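Local coordinates for prolyl-ACP dehydrogenase (Oscillatoria sp., PDB 4IRN), which oxidises a prolyl group carried on an acyl carrier protein, using FAD, in the biosynthesis of the cyanotoxin anatoxin-a, at residues Q78-E82 against F83-G87; A349-E352 against A353-N357; V318-K321 against L322-K326; I45-R48 against K49-I52. One frame throughout, in Å; residues are numbered along the deposited sequence.

Interaction 1 of 4, residues Q78-E82 against F83-G87; sequences QKCSE and FGVHG
Cys80 and Val85 meet where helix 74-83 stops: the carbonyl oxygen of Cys80 takes two backbone N-H groups, Gly84 N at 3.0 Å and Val85 N at the same distance, approaching from opposite faces of its carbonyl plane. One residue earlier in the chain, the ordinary i to i+4 bond still runs from Phe83 N to Lys79 O. The chain leaves the helix at Gly84, whose positive phi of 117° lies in a region that a residue without CB enters easily.

This reversal folds the next side chains back onto the last turn. Val85 lies beside Cys80, with CG2 packed 3.8 Å from Cys80 CB. His86 carries its CG anti to its own carbonyl carbon (chi1 -54°), and its CB points at the helix, so the imidazole lies against the helix backbone; its ND1 comes 3.4 Å from Ser81 CA. The approach to Ser81 is oblique, whereas the Cys80 carbonyl carbon lies at the ring edge, near its plane. The imidazole also meets the rings of Trp77 and His127, while Phe83 stacks on Phe54 of helix 42-58.

A water spans the bend. It lies 2.7 Å from Ser81 O and accepts a weak bond from Gly87 N, linking the last turn to the loop. The bond from Val85 N back to Cys80 O, with Gly84 as the C-prime residue of positive phi, makes this a Schellman motif, here ending a helix of the N-terminal helical region of the acyl-CoA dehydrogenase fold.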
loop_
_atom_site.group_PDB
_atom_site.type_symbol
_atom_site.label_atom_id
_atom_site.label_comp_id
_atom_site.label_asym_id
_atom_site.label_seq_id
_atom_site.Cartn_x
_atom_site.Cartn_y
_atom_site.Cartn_z
ATOM N N GLN A 78 5.342 -14.951 38.235
ATOM C CA GLN A 78 6.164 -15.584 39.275
ATOM C C GLN A 78 7.061 -16.678 38.705
ATOM O O GLN A 78 8.243 -16.713 39.017
ATOM C CB GLN A 78 5.277 -16.162 40.391
ATOM C CG GLN A 78 4.641 -15.134 41.338
ATOM C CD GLN A 78 3.470 -15.684 42.164
ATOM O OE1 GLN A 78 3.144 -16.878 42.140
ATOM N NE2 GLN A 78 2.676 -14.793 42.749
ATOM N N LYS A 79 6.508 -17.544 37.845
ATOM C CA LYS A 79 7.228 -18.643 37.185
ATOM C C LYS A 79 8.315 -18.142 36.237
ATOM O O LYS A 79 9.393 -18.733 36.187
ATOM C CB LYS A 79 6.266 -19.603 36.463
ATOM C CG LYS A 79 5.543 -20.545 37.399
ATOM C CD LYS A 79 4.757 -21.584 36.633
ATOM C CE LYS A 79 3.986 -22.516 37.531
ATOM N NZ LYS A 79 4.877 -23.549 38.122
ATOM N N CYS A 80 8.035 -17.042 35.516
ATOM C CA CYS A 80 8.970 -16.393 34.600
ATOM C C CYS A 80 10.158 -15.792 35.354
ATOM O O CYS A 80 11.293 -15.915 34.895
ATOM C CB CYS A 80 8.259 -15.346 33.750
ATOM S SG CYS A 80 7.326 -16.039 32.363
ATOM N N SER A 81 9.896 -15.174 36.528
ATOM C CA SER A 81 10.932 -14.594 37.398
ATOM C C SER A 81 11.826 -15.686 37.995
ATOM O O SER A 81 13.031 -15.466 38.126
ATOM C CB SER A 81 10.313 -13.746 38.505
ATOM O OG SER A 81 11.329 -13.086 39.245
ATOM N N GLU A 82 11.230 -16.864 38.339
ATOM C CA GLU A 82 11.933 -18.045 38.857
ATOM C C GLU A 82 12.871 -18.581 37.764
ATOM O O GLU A 82 13.986 -19.003 38.075
ATOM C CB GLU A 82 10.938 -19.146 39.262
ATOM C CG GLU A 82 10.226 -18.923 40.583
ATOM C CD GLU A 82 8.928 -19.701 40.755
ATOM O OE1 GLU A 82 8.857 -20.871 40.307
ATOM O OE2 GLU A 82 7.983 -19.139 41.356
ATOM N N PHE A 83 12.419 -18.541 36.484
ATOM C CA PHE A 83 13.188 -18.990 35.319
ATOM C C PHE A 83 14.354 -18.041 35.059
ATOM O O PHE A 83 15.428 -18.492 34.651
ATOM C CB PHE A 83 12.290 -19.145 34.080
ATOM C CG PHE A 83 12.935 -19.884 32.925
ATOM C CD1 PHE A 83 13.571 -19.191 31.902
ATOM C CD2 PHE A 83 12.888 -21.276 32.849
ATOM C CE1 PHE A 83 14.168 -19.876 30.835
ATOM C CE2 PHE A 83 13.484 -21.958 31.781
ATOM C CZ PHE A 83 14.120 -21.252 30.781
ATOM N N GLY A 84 14.132 -16.752 35.335
ATOM C CA GLY A 84 15.134 -15.702 35.214
ATOM C C GLY A 84 14.859 -14.615 34.201
ATOM O O GLY A 84 15.719 -13.756 34.013
ATOM N N VAL A 85 13.668 -14.620 33.563
ATOM C CA VAL A 85 13.269 -13.657 32.514
ATOM C C VAL A 85 13.624 -12.210 32.871
ATOM O O VAL A 85 14.391 -11.565 32.150
ATOM C CB VAL A 85 11.784 -13.793 32.055
ATOM C CG1 VAL A 85 11.497 -12.880 30.872
ATOM C CG2 VAL A 85 11.437 -15.235 31.698
ATOM N N HIS A 86 13.105 -11.726 34.006
ATOM C CA HIS A 86 13.309 -10.362 34.503
ATOM C C HIS A 86 14.783 -9.996 34.685
ATOM O O HIS A 86 15.162 -8.864 34.387
ATOM C CB HIS A 86 12.540 -10.155 35.812
ATOM C CG HIS A 86 11.083 -10.490 35.714
ATOM N ND1 HIS A 86 10.650 -11.784 35.479
ATOM C CD2 HIS A 86 10.004 -9.691 35.841
ATOM C CE1 HIS A 86 9.330 -11.729 35.467
ATOM N NE2 HIS A 86 8.894 -10.491 35.670
ATOM N N GLY A 87 15.589 -10.963 35.130
ATOM C CA GLY A 87 17.015 -10.791 35.365
ATOM C C GLY A 87 17.912 -10.927 34.149
ATOM O O GLY A 87 19.117 -10.684 34.268
HETATM O O HOH W 1 14.338 -13.262 37.405
#

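Interaction 2 of 4, residues A349-E352 against A353-N357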
loop_
_atom_site.group_PDB
_atom_site.type_symbol
_atom_site.label_atom_id
_atom_site.label_comp_id
_atom_site.label_asym_id
_atom_site.label_seq_id
_atom_site.Cartn_x
_atom_site.Cartn_y
_atom_site.Cartn_z
ATOM N N ALA A 349 21.451 4.017 20.269
ATOM C CA ALA A 349 20.631 3.493 19.187
ATOM C C ALA A 349 19.156 3.941 19.202
ATOM O O ALA A 349 18.274 3.116 18.942
ATOM C CB ALA A 349 20.742 1.972 19.146
ATOM N N LEU A 350 18.884 5.245 19.437
ATOM C CA LEU A 350 17.510 5.767 19.443
ATOM C C LEU A 350 16.875 5.744 18.048
ATOM O O LEU A 350 15.692 5.439 17.928
ATOM C CB LEU A 350 17.432 7.162 20.077
ATOM C CG LEU A 350 16.030 7.727 20.373
ATOM C CD1 LEU A 350 15.426 7.117 21.628
ATOM C CD2 LEU A 350 16.091 9.210 20.540
ATOM N N LEU A 351 17.661 6.034 17.000
ATOM C CA LEU A 351 17.190 5.981 15.613
ATOM C C LEU A 351 16.834 4.541 15.234
ATOM O O LEU A 351 15.778 4.314 14.661
ATOM C CB LEU A 351 18.271 6.539 14.655
ATOM C CG LEU A 351 18.093 6.306 13.138
ATOM C CD1 LEU A 351 16.879 7.050 12.584
ATOM C CD2 LEU A 351 19.344 6.691 12.388
ATOM N N GLU A 352 17.708 3.578 15.572
ATOM C CA GLU A 352 17.522 2.165 15.261
ATOM C C GLU A 352 16.369 1.543 16.038
ATOM O O GLU A 352 15.669 0.693 15.492
ATOM C CB GLU A 352 18.826 1.384 15.440
ATOM C CG GLU A 352 19.864 1.690 14.365
ATOM C CD GLU A 352 20.636 2.999 14.469
ATOM O OE1 GLU A 352 20.586 3.654 15.537
ATOM O OE2 GLU A 352 21.308 3.362 13.478
ATOM N N ALA A 353 16.155 1.977 17.293
ATOM C CA ALA A 353 15.065 1.503 18.151
ATOM C C ALA A 353 13.728 2.019 17.631
ATOM O O ALA A 353 12.736 1.289 17.678
ATOM C CB ALA A 353 15.282 1.968 19.580
ATOM N N SER A 354 13.710 3.269 17.117
ATOM C CA SER A 354 12.522 3.914 16.561
ATOM C C SER A 354 12.108 3.250 15.261
ATOM O O SER A 354 10.919 3.028 15.051
ATOM C CB SER A 354 12.762 5.402 16.356
ATOM O OG SER A 354 13.057 6.038 17.590
ATOM N N MET A 355 13.094 2.894 14.405
ATOM C CA MET A 355 12.878 2.195 13.132
ATOM C C MET A 355 12.325 0.790 13.390
ATOM O O MET A 355 11.417 0.349 12.676
ATOM C CB MET A 355 14.182 2.104 12.330
ATOM C CG MET A 355 14.617 3.425 11.740
ATOM S SD MET A 355 16.128 3.299 10.766
ATOM C CE MET A 355 15.475 2.770 9.263
ATOM N N ALA A 356 12.862 0.105 14.430
ATOM C CA ALA A 356 12.441 -1.229 14.840
ATOM C C ALA A 356 10.995 -1.209 15.337
ATOM O O ALA A 356 10.179 -1.991 14.855
ATOM C CB ALA A 356 13.366 -1.764 15.920
ATOM N N ASN A 357 10.673 -0.278 16.242
ATOM C CA ASN A 357 9.342 -0.125 16.800
ATOM C C ASN A 357 8.313 0.187 15.724
ATOM O O ASN A 357 7.258 -0.442 15.684
ATOM C CB ASN A 357 9.348 0.953 17.862
ATOM C CG ASN A 357 8.218 0.812 18.833
ATOM O OD1 ASN A 357 7.157 1.403 18.668
ATOM N ND2 ASN A 357 8.424 0.016 19.862
#
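Ser354 reaches back one turn to Leu350, and its backbone and hydroxyl act on the same atom. Among the main-chain bonds, Ala353 N binds Ala349 O at 2.9 Å, which starts the helix with Ala349 as its N-cap residue. Ser354 N, Met355 N and Ala356 N follow in step, bonding to the carbonyls of Leu350, Leu351 and Glu352.

The one side-chain hydrogen bond within this turn is that of the hydroxyl. With OG beside the backbone N and anti to the carbonyl carbon (chi1 -61°), Ser354 donates OG to Leu350 O over 2.7 Å. Ser354 N reaches that oxygen at 3.0 Å from the other face of the carbonyl plane, so two donors grip it. Arg280 in turn donates its NH1 to Ser354 OG, which fixes the hydroxyl from both directions in a buried setting.

Apolar contact is lighter. Leu351 CD1 lies 4.2 Å from Met355 SD, and Met355 goes on to pack against Tyr335 and against Glu330 of the second subunit. As for charge, Glu352 bends at chi2 (77°), swinging its carboxylate back toward the start of the helix, where the partial positive charge of the N terminus would be expected to suit it.

Such i to i+4 bonding, with a serine hydroxyl doubling up on the carbonyl one turn back, is a familiar feature of serines in alpha-helices. Here it forms the first turns of helix 350-375, packed between helices 268-282, 316-344 and 403-414 of the C-terminal helical domain of the acyl-CoA dehydrogenase fold.

Interaction 3 of 4, residues V318-K321 against L322-K326; sequences VANK and LVEMK. With FAD (flavin-adenine dinucleotide), chain J.
Asn320 sets CG anti to its backbone N (chi1 -165°), while Glu324 keeps CG beside its own N (chi1 -72°) and bends again at chi2 (-66°); these torsions place Asn320 OD1 and Glu324 OE2 4.3 Å apart on one side of helix 316-344. Two acceptor oxygens side by side need a donor, and it comes from outside the chain. Arg407 NH1 of the second subunit makes a salt bridge to Glu324 OE2 and a weak hydrogen bond to Asn320 OD1.

Beneath them the i to i+4 ladder holds from Val323 onward. Glu324 N bonds to Asn320 O at 2.8 Å, Val323 N to Ala319 O at 3.1 Å, and Met325 N to Lys321 O at the latter distance. At Leu322 a weak three-residue bond from its N to Ala319 O takes the ladder's place. The amide of Asn320 crosses the neighbouring valine, bringing OD1 to 4.1 Å from Val323 CB. Lys321 leads away from this pair, bending at its last torsion, and its ammonium forms a salt bridge with Glu373 of the same chain, with a long, weak ion pair to Glu404 of the fourth subunit.

Val318 faces the cofactor. Its CG2 lies 3.4 Å from C1B of FAD, a ribose carbon of the adenosine half, so the segment meets the FAD here through a methyl group, while hydrogen bonds to the cofactor come from Ala377 and from several residues of the fourth subunit.

One short helical piece thus serves an apolar pocket wall and a charged subunit seam, and the arginine at Glu324 would be expected to keep that carboxylate ionised.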
loop_
_atom_site.group_PDB
_atom_site.type_symbol
_atom_site.label_atom_id
_atom_site.label_comp_id
_atom_site.label_asym_id
_atom_site.label_seq_id
_atom_site.Cartn_x
_atom_site.Cartn_y
_atom_site.Cartn_z
ATOM N N VAL A 318 -3.839 -16.588 -1.781
ATOM C CA VAL A 318 -3.652 -17.139 -0.436
ATOM C C VAL A 318 -2.147 -17.291 -0.163
ATOM O O VAL A 318 -1.676 -16.824 0.870
ATOM C CB VAL A 318 -4.437 -18.463 -0.243
ATOM C CG1 VAL A 318 -4.156 -19.097 1.115
ATOM C CG2 VAL A 318 -5.935 -18.255 -0.437
ATOM N N ALA A 319 -1.393 -17.916 -1.088
ATOM C CA ALA A 319 0.047 -18.126 -0.948
ATOM C C ALA A 319 0.850 -16.834 -0.818
ATOM O O ALA A 319 1.887 -16.814 -0.178
ATOM C CB ALA A 319 0.557 -18.945 -2.107
ATOM N N ASN A 320 0.357 -15.747 -1.401
ATOM C CA ASN A 320 1.044 -14.461 -1.357
ATOM C C ASN A 320 0.981 -13.841 0.016
ATOM O O ASN A 320 1.927 -13.170 0.411
ATOM C CB ASN A 320 0.518 -13.497 -2.439
ATOM C CG ASN A 320 1.414 -12.312 -2.679
ATOM O OD1 ASN A 320 2.635 -12.413 -2.633
ATOM N ND2 ASN A 320 0.824 -11.170 -2.960
ATOM N N LYS A 321 -0.104 -14.109 0.764
ATOM C CA LYS A 321 -0.267 -13.602 2.138
ATOM C C LYS A 321 0.788 -14.216 3.044
ATOM O O LYS A 321 1.261 -13.569 3.970
ATOM C CB LYS A 321 -1.662 -13.898 2.692
ATOM C CG LYS A 321 -2.755 -13.120 2.023
ATOM C CD LYS A 321 -4.104 -13.765 2.268
ATOM C CE LYS A 321 -5.268 -12.933 1.790
ATOM N NZ LYS A 321 -5.094 -11.480 2.025
ATOM N N LEU A 322 1.168 -15.462 2.740
ATOM C CA LEU A 322 2.207 -16.172 3.470
ATOM C C LEU A 322 3.614 -15.748 3.046
ATOM O O LEU A 322 4.501 -15.694 3.877
ATOM C CB LEU A 322 2.003 -17.690 3.405
ATOM C CG LEU A 322 0.702 -18.124 4.049
ATOM C CD1 LEU A 322 0.194 -19.376 3.445
ATOM C CD2 LEU A 322 0.847 -18.218 5.539
ATOM N N VAL A 323 3.796 -15.361 1.780
ATOM C CA VAL A 323 5.046 -14.815 1.226
ATOM C C VAL A 323 5.279 -13.436 1.884
ATOM O O VAL A 323 6.395 -13.160 2.333
ATOM C CB VAL A 323 5.022 -14.757 -0.329
ATOM C CG1 VAL A 323 6.279 -14.087 -0.878
ATOM C CG2 VAL A 323 4.866 -16.154 -0.934
ATOM N N GLU A 324 4.206 -12.619 2.024
ATOM C CA GLU A 324 4.274 -11.303 2.683
ATOM C C GLU A 324 4.576 -11.447 4.181
ATOM O O GLU A 324 5.365 -10.676 4.728
ATOM C CB GLU A 324 2.989 -10.485 2.460
ATOM C CG GLU A 324 2.819 -9.954 1.042
ATOM C CD GLU A 324 3.823 -8.923 0.554
ATOM O OE1 GLU A 324 4.364 -8.160 1.387
ATOM O OE2 GLU A 324 4.038 -8.852 -0.677
ATOM N N MET A 325 3.983 -12.473 4.825
ATOM C CA MET A 325 4.218 -12.796 6.237
ATOM C C MET A 325 5.684 -13.183 6.451
ATOM O O MET A 325 6.281 -12.766 7.444
ATOM C CB MET A 325 3.283 -13.919 6.724
ATOM C CG MET A 325 1.899 -13.433 7.107
ATOM S SD MET A 325 0.771 -14.781 7.540
ATOM C CE MET A 325 1.049 -14.872 9.247
ATOM N N LYS A 326 6.264 -13.943 5.495
ATOM C CA LYS A 326 7.666 -14.372 5.501
ATOM C C LYS A 326 8.624 -13.177 5.375
ATOM O O LYS A 326 9.545 -13.054 6.185
ATOM C CB LYS A 326 7.934 -15.453 4.426
ATOM C CG LYS A 326 9.376 -15.984 4.381
ATOM C CD LYS A 326 9.814 -16.716 5.653
ATOM C CE LYS A 326 11.258 -17.134 5.571
ATOM N NZ LYS A 326 11.712 -17.784 6.826
HETATM P PA FAD J . -12.936 -20.808 2.707
HETATM O O1A FAD J . -13.622 -21.426 1.546
HETATM O O2A FAD J . -12.597 -21.697 3.913
HETATM O O5B FAD J . -11.635 -20.015 2.239
HETATM C C5B FAD J . -10.350 -20.250 2.849
HETATM C C4B FAD J . -9.491 -19.139 2.313
HETATM O O4B FAD J . -9.006 -19.492 1.008
HETATM C C3B FAD J . -10.233 -17.809 2.191
HETATM O O3B FAD J . -9.599 -16.822 2.990
HETATM C C2B FAD J . -10.229 -17.459 0.697
HETATM O O2B FAD J . -9.660 -16.170 0.543
HETATM C C1B FAD J . -9.279 -18.476 0.061
HETATM N N9A FAD J . -9.803 -19.104 -1.147
HETATM C C8A FAD J . -10.699 -20.142 -1.225
HETATM N N7A FAD J . -11.052 -20.464 -2.447
HETATM C C5A FAD J . -10.330 -19.577 -3.240
HETATM C C6A FAD J . -10.255 -19.397 -4.641
HETATM N N6A FAD J . -10.981 -20.079 -5.524
HETATM N N1A FAD J . -9.420 -18.438 -5.100
HETATM C C2A FAD J . -8.730 -17.714 -4.219
HETATM N N3A FAD J . -8.731 -17.789 -2.888
HETATM C C4A FAD J . -9.553 -18.743 -2.450
HETATM N N1 FAD J . -23.235 -18.190 5.115
HETATM C C2 FAD J . -24.566 -18.524 4.890
HETATM O O2 FAD J . -24.889 -19.354 4.043
HETATM N N3 FAD J . -25.565 -17.931 5.630
HETATM C C4 FAD J . -25.375 -16.989 6.611
HETATM O O4 FAD J . -26.344 -16.523 7.210
HETATM C C4X FAD J . -23.968 -16.635 6.858
HETATM N N5 FAD J . -23.704 -15.764 7.808
HETATM C C5X FAD J . -22.366 -15.468 8.064
HETATM C C6 FAD J . -22.074 -14.533 9.059
HETATM C C7 FAD J . -20.765 -14.182 9.366
HETATM C C7M FAD J . -20.505 -13.128 10.416
HETATM C C8 FAD J . -19.704 -14.796 8.665
HETATM C C8M FAD J . -18.264 -14.462 8.965
HETATM C C9 FAD J . -19.992 -15.729 7.674
HETATM C C9A FAD J . -21.305 -16.078 7.353
HETATM N N10 FAD J . -21.637 -17.021 6.343
HETATM C C10 FAD J . -22.950 -17.302 6.063
HETATM C "C1'" FAD J . -20.545 -17.742 5.657
HETATM C "C2'" FAD J . -19.685 -16.774 4.857
HETATM O "O2'" FAD J . -20.310 -16.455 3.615
HETATM C "C3'" FAD J . -18.273 -17.328 4.663
HETATM O "O3'" FAD J . -17.312 -16.558 5.384
HETATM C "C4'" FAD J . -17.839 -17.495 3.207
HETATM O "O4'" FAD J . -18.721 -18.469 2.649
HETATM C "C5'" FAD J . -16.401 -17.961 3.104
HETATM O "O5'" FAD J . -16.315 -19.007 4.095
HETATM P P FAD J . -14.964 -19.714 4.406
HETATM O O1P FAD J . -14.018 -18.865 5.158
HETATM O O2P FAD J . -15.541 -21.035 4.877
HETATM O O3P FAD J . -14.169 -19.902 3.033
#

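Interaction 4 of 4, residues I45-R48 against K49-I52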
loop_
_atom_site.group_PDB
_atom_site.type_symbol
_atom_site.label_atom_id
_atom_site.label_comp_id
_atom_site.label_asym_id
_atom_site.label_seq_id
_atom_site.Cartn_x
_atom_site.Cartn_y
_atom_site.Cartn_z
ATOM N N ILE A 45 20.903 -21.448 20.582
ATOM C CA ILE A 45 19.839 -22.286 19.992
ATOM C C ILE A 45 19.161 -23.082 21.132
ATOM O O ILE A 45 17.929 -23.074 21.237
ATOM C CB ILE A 45 20.349 -23.267 18.884
ATOM C CG1 ILE A 45 21.199 -22.600 17.768
ATOM C CG2 ILE A 45 19.231 -24.167 18.323
ATOM C CD1 ILE A 45 20.503 -21.717 16.754
ATOM N N GLN A 46 19.979 -23.745 21.982
ATOM C CA GLN A 46 19.524 -24.548 23.121
ATOM C C GLN A 46 18.800 -23.758 24.184
ATOM O O GLN A 46 17.810 -24.246 24.709
ATOM C CB GLN A 46 20.663 -25.364 23.768
ATOM C CG GLN A 46 21.207 -26.570 22.988
ATOM C CD GLN A 46 20.159 -27.586 22.604
ATOM O OE1 GLN A 46 19.633 -27.586 21.483
ATOM N NE2 GLN A 46 19.912 -28.532 23.491
ATOM N N PHE A 47 19.274 -22.550 24.520
ATOM C CA PHE A 47 18.616 -21.708 25.529
ATOM C C PHE A 47 17.245 -21.232 25.073
ATOM O O PHE A 47 16.298 -21.269 25.863
ATOM C CB PHE A 47 19.500 -20.536 25.999
ATOM C CG PHE A 47 18.876 -19.688 27.088
ATOM C CD1 PHE A 47 18.565 -20.234 28.326
ATOM C CD2 PHE A 47 18.601 -18.344 26.875
ATOM C CE1 PHE A 47 17.966 -19.458 29.324
ATOM C CE2 PHE A 47 18.021 -17.562 27.881
ATOM C CZ PHE A 47 17.711 -18.124 29.099
ATOM N N ARG A 48 17.131 -20.809 23.791
ATOM C CA ARG A 48 15.868 -20.374 23.184
ATOM C C ARG A 48 14.884 -21.549 23.150
ATOM O O ARG A 48 13.704 -21.364 23.457
ATOM C CB ARG A 48 16.107 -19.799 21.778
ATOM C CG ARG A 48 14.879 -19.145 21.158
ATOM C CD ARG A 48 15.098 -18.791 19.705
ATOM N NE ARG A 48 13.839 -18.541 19.001
ATOM C CZ ARG A 48 13.195 -19.445 18.269
ATOM N NH1 ARG A 48 13.680 -20.674 18.139
ATOM N NH2 ARG A 48 12.054 -19.131 17.668
ATOM N N LYS A 49 15.385 -22.752 22.823
ATOM C CA LYS A 49 14.616 -24.000 22.779
ATOM C C LYS A 49 14.106 -24.332 24.186
ATOM O O LYS A 49 12.973 -24.778 24.329
ATOM C CB LYS A 49 15.470 -25.153 22.216
ATOM C CG LYS A 49 14.668 -26.325 21.681
ATOM C CD LYS A 49 15.571 -27.520 21.369
ATOM C CE LYS A 49 14.790 -28.744 20.946
ATOM N NZ LYS A 49 14.056 -29.377 22.081
ATOM N N LYS A 50 14.929 -24.075 25.222
ATOM C CA LYS A 50 14.585 -24.282 26.633
ATOM C C LYS A 50 13.492 -23.284 27.062
ATOM O O LYS A 50 12.594 -23.662 27.824
ATOM C CB LYS A 50 15.842 -24.136 27.511
ATOM C CG LYS A 50 15.662 -24.524 28.975
ATOM C CD LYS A 50 16.834 -24.052 29.814
ATOM C CE LYS A 50 16.568 -24.168 31.292
ATOM N NZ LYS A 50 17.590 -23.440 32.084
ATOM N N VAL A 51 13.566 -22.020 26.551
ATOM C CA VAL A 51 12.591 -20.951 26.812
ATOM C C VAL A 51 11.228 -21.336 26.205
ATOM O O VAL A 51 10.217 -21.232 26.902
ATOM C CB VAL A 51 13.088 -19.550 26.347
ATOM C CG1 VAL A 51 11.995 -18.491 26.491
ATOM C CG2 VAL A 51 14.332 -19.118 27.122
ATOM N N ILE A 52 11.210 -21.814 24.930
ATOM C CA ILE A 52 9.993 -22.247 24.224
ATOM C C ILE A 52 9.313 -23.389 24.990
ATOM O O ILE A 52 8.123 -23.287 25.279
ATOM C CB ILE A 52 10.262 -22.602 22.721
ATOM C CG1 ILE A 52 10.701 -21.355 21.921
ATOM C CG2 ILE A 52 9.041 -23.288 22.045
ATOM C CD1 ILE A 52 11.423 -21.631 20.622
#
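The carbonyl oxygen of Ile45 accepts Lys49 N at 3.0 Å in the alpha-helix 42-58, part of the N-terminal helical region of the acyl-CoA dehydrogenase fold. The same i to i+4 pattern continues through all four residues. Gln46 binds Lys50 N through its O, and its bent side chain runs alongside that of Lys49, pointing the same way, with OE1 4.1 Å from Lys49 CD. This is loose contact on the exposed side of the helix.

Phe47 turns toward the protein. Its O accepts Val51 N at 2.9 Å, and its ring receives the valine methyl in a CH-pi contact: Val51 CG2 sits over one face, 4.1 Å from the centroid and shifted toward the rim. Trp88 meets this ring at a steep angle, and helix 101-114 adds Ala107 to its surroundings.

Arg48 extends CB to NE in an almost straight line, with CG anti to the backbone N (chi1 -172°), which brings the guanidinium over the side chain of Ile52, one turn on along the same side of the helix. Partners on the neighbouring helix 101-114 hold it there: NH2 bonds to Gln109 OE1 and Tyr106 makes a cation-pi contact; Glu292 adds a long, weak ion pair. Arg48 O closes the turn with Ile52 N at 2.9 Å. Over one face of the flat guanidinium lies the isoleucine methyl, with Ile52 CD1 3.5 Å from Arg48 NH1.

How the interactions relate
From the N terminus the order is interaction 4, interaction 1, interaction 3, interaction 2. Each joins neighbouring turns or a helix end, so none closes a long loop, and the four follow in series without nesting or crossing. Interactions 4 and 1 belong to the N-terminal helical region and touch: the ring of Phe83 packs against Phe47, Lys50 and Val51, with Phe83 CE1 3.8 Å from Val51 CG2, tying the end of helix 74-83 to helix 42-58. Interactions 3 and 2 lie on the successive C-terminal helices 316-344 and 350-375, their centres 26 Å apart and not touching. Both reach the second subunit, interaction 3 through a salt bridge, interaction 2 by packing.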